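Diguanylate cyclase DosC (Escherichia coli, PDB 4ZVA) probably makes cyclic di-GMP from two molecules of GTP under the control of oxygen sensed by its haem-binding globin domain. Local coordinates at residues E6-V11 with D77-L82. Residues are numbered along the deposited sequence; the frame is centred on the assembly and turned at random.
Sequences EWTGLV and DDVERL
The indole of Trp7 is approached obliquely by Val79 and Leu82. At the near end of the side chain CG1 of Val79 lies 3.6 Å from Trp7 CB, the two side chains sliding past each other in opposite directions. At the far end the benzo ring crosses Leu82 at about a right angle, Trp7 CH2 standing 3.7 Å from Leu82 CB and Trp7 CZ2 equally close to Leu82 CD1. With CG anti to the backbone N (chi1 -155°), the tryptophan side chain spans both partners, its CB against Val79 and its benzo end against Leu82, one helical turn further on. A branched valine suits the middle: while Val79 CG1 packs on Trp7, Val79 CG2 lies 3.8 Å from Thr8 OG1, whose hydroxyl is hydrogen-bonded to Lys4 O in its own helix and can therefore sit against a methyl. Cutting Trp7 back to alanine is likely to leave a gap against Val79 and Leu82 and to deprive helix 2-13 of most of its hold here. Ala74 and Ile141 also touch the Trp7 side chain. Within 77-82, a salt bridge joins Arg81 NH1 to Asp78 OD1 (3.2 Å), in the guanidinium plane but well above that of the carboxylate. Without a hydrogen bond between the segments, this is apolar helix-to-helix packing, fastening the N-terminal helix 2-13 onto helix 79-96 in the all-helical globin fold of a protoglobin-family, haem-containing oxygen-sensor domain.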
loop_
_atom_site.group_PDB
_atom_site.type_symbol
_atom_site.label_atom_id
_atom_site.label_comp_id
_atom_site.label_asym_id
_atom_site.label_seq_id
_atom_site.Cartn_x
_atom_site.Cartn_y
_atom_site.Cartn_z
ATOM N N GLU A 6 -12.722 10.590 -3.530
ATOM C CA GLU A 6 -12.279 9.265 -3.117
ATOM C C GLU A 6 -11.875 9.263 -1.646
ATOM O O GLU A 6 -12.265 8.375 -0.886
ATOM C CB GLU A 6 -11.112 8.805 -3.993
ATOM C CG GLU A 6 -10.440 7.524 -3.533
ATOM C CD GLU A 6 -11.188 6.278 -3.953
ATOM O OE1 GLU A 6 -10.703 5.168 -3.648
ATOM O OE2 GLU A 6 -12.255 6.406 -4.591
ATOM N N TRP A 7 -11.099 10.265 -1.246
ATOM C CA TRP A 7 -10.668 10.386 0.143
ATOM C C TRP A 7 -11.874 10.633 1.042
ATOM O O TRP A 7 -11.992 10.038 2.114
ATOM C CB TRP A 7 -9.634 11.503 0.286
ATOM C CG TRP A 7 -8.726 11.337 1.467
ATOM C CD1 TRP A 7 -8.988 10.648 2.616
ATOM C CD2 TRP A 7 -7.387 11.824 1.589
ATOM N NE1 TRP A 7 -7.904 10.703 3.459
ATOM C CE2 TRP A 7 -6.905 11.416 2.849
ATOM C CE3 TRP A 7 -6.551 12.576 0.758
ATOM C CZ2 TRP A 7 -5.627 11.736 3.297
ATOM C CZ3 TRP A 7 -5.282 12.891 1.204
ATOM C CH2 TRP A 7 -4.833 12.472 2.462
ATOM N N THR A 8 -12.772 11.501 0.586
ATOM C CA THR A 8 -14.013 11.788 1.298
ATOM C C THR A 8 -14.855 10.531 1.467
ATOM O O THR A 8 -15.366 10.257 2.554
ATOM C CB THR A 8 -14.852 12.853 0.565
ATOM O OG1 THR A 8 -14.153 14.103 0.576
ATOM C CG2 THR A 8 -16.207 13.027 1.230
ATOM N N GLY A 9 -15.004 9.779 0.381
ATOM C CA GLY A 9 -15.744 8.532 0.407
ATOM C C GLY A 9 -15.171 7.546 1.407
ATOM O O GLY A 9 -15.913 6.902 2.142
ATOM N N LEU A 10 -13.846 7.436 1.434
ATOM C CA LEU A 10 -13.167 6.529 2.357
ATOM C C LEU A 10 -13.503 6.841 3.814
ATOM O O LEU A 10 -13.795 5.939 4.599
ATOM C CB LEU A 10 -11.653 6.592 2.149
ATOM C CG LEU A 10 -10.825 5.756 3.126
ATOM C CD1 LEU A 10 -11.132 4.276 2.963
ATOM C CD2 LEU A 10 -9.342 6.028 2.931
ATOM N N VAL A 11 -13.478 8.123 4.163
ATOM C CA VAL A 11 -13.807 8.554 5.517
ATOM C C VAL A 11 -15.286 8.319 5.801
ATOM O O VAL A 11 -15.658 7.840 6.873
ATOM C CB VAL A 11 -13.467 10.044 5.732
ATOM C CG1 VAL A 11 -13.921 10.511 7.111
ATOM C CG2 VAL A 11 -11.974 10.284 5.540
ATOM N N ASP A 77 -13.990 17.099 6.239
ATOM C CA ASP A 77 -13.654 18.499 6.007
ATOM C C ASP A 77 -12.148 18.740 6.040
ATOM O O ASP A 77 -11.683 19.836 5.727
ATOM C CB ASP A 77 -14.354 19.388 7.038
ATOM C CG ASP A 77 -15.868 19.322 6.935
ATOM O OD1 ASP A 77 -16.382 19.130 5.812
ATOM O OD2 ASP A 77 -16.547 19.455 7.976
ATOM N N ASP A 78 -11.390 17.711 6.408
ATOM C CA ASP A 78 -9.934 17.809 6.455
ATOM C C ASP A 78 -9.296 17.434 5.121
ATOM O O ASP A 78 -8.144 17.786 4.858
ATOM C CB ASP A 78 -9.367 16.911 7.557
ATOM C CG ASP A 78 -9.754 17.373 8.948
ATOM O OD1 ASP A 78 -9.999 18.585 9.133
ATOM O OD2 ASP A 78 -9.810 16.518 9.856
ATOM N N VAL A 79 -10.055 16.719 4.291
ATOM C CA VAL A 79 -9.545 16.141 3.048
ATOM C C VAL A 79 -8.847 17.165 2.164
ATOM O O VAL A 79 -7.738 16.930 1.681
ATOM C CB VAL A 79 -10.679 15.478 2.231
ATOM C CG1 VAL A 79 -10.173 15.047 0.862
ATOM C CG2 VAL A 79 -11.256 14.290 2.986
ATOM N N GLU A 80 -9.501 18.302 1.954
ATOM C CA GLU A 80 -8.952 19.346 1.103
ATOM C C GLU A 80 -7.624 19.874 1.642
ATOM O O GLU A 80 -6.684 20.096 0.879
ATOM C CB GLU A 80 -9.961 20.481 0.947
ATOM C CG GLU A 80 -9.647 21.438 -0.184
ATOM C CD GLU A 80 -10.833 22.307 -0.545
ATOM O OE1 GLU A 80 -11.967 21.781 -0.574
ATOM O OE2 GLU A 80 -10.634 23.514 -0.796
ATOM N N ARG A 81 -7.545 20.062 2.957
ATOM C CA ARG A 81 -6.315 20.535 3.587
ATOM C C ARG A 81 -5.213 19.476 3.524
ATOM O O ARG A 81 -4.039 19.794 3.327
ATOM C CB ARG A 81 -6.569 20.938 5.044
ATOM C CG ARG A 81 -5.437 21.752 5.657
ATOM C CD ARG A 81 -5.686 22.090 7.125
ATOM N NE ARG A 81 -5.252 21.018 8.018
ATOM C CZ ARG A 81 -6.070 20.161 8.620
ATOM N NH1 ARG A 81 -7.381 20.244 8.435
ATOM N NH2 ARG A 81 -5.575 19.219 9.413
ATOM N N LEU A 82 -5.599 18.217 3.703
ATOM C CA LEU A 82 -4.648 17.109 3.674
ATOM C C LEU A 82 -3.991 16.946 2.311
ATOM O O LEU A 82 -2.807 16.619 2.219
ATOM C CB LEU A 82 -5.338 15.805 4.070
ATOM C CG LEU A 82 -5.674 15.687 5.554
ATOM C CD1 LEU A 82 -6.404 14.391 5.816
ATOM C CD2 LEU A 82 -4.411 15.775 6.393
#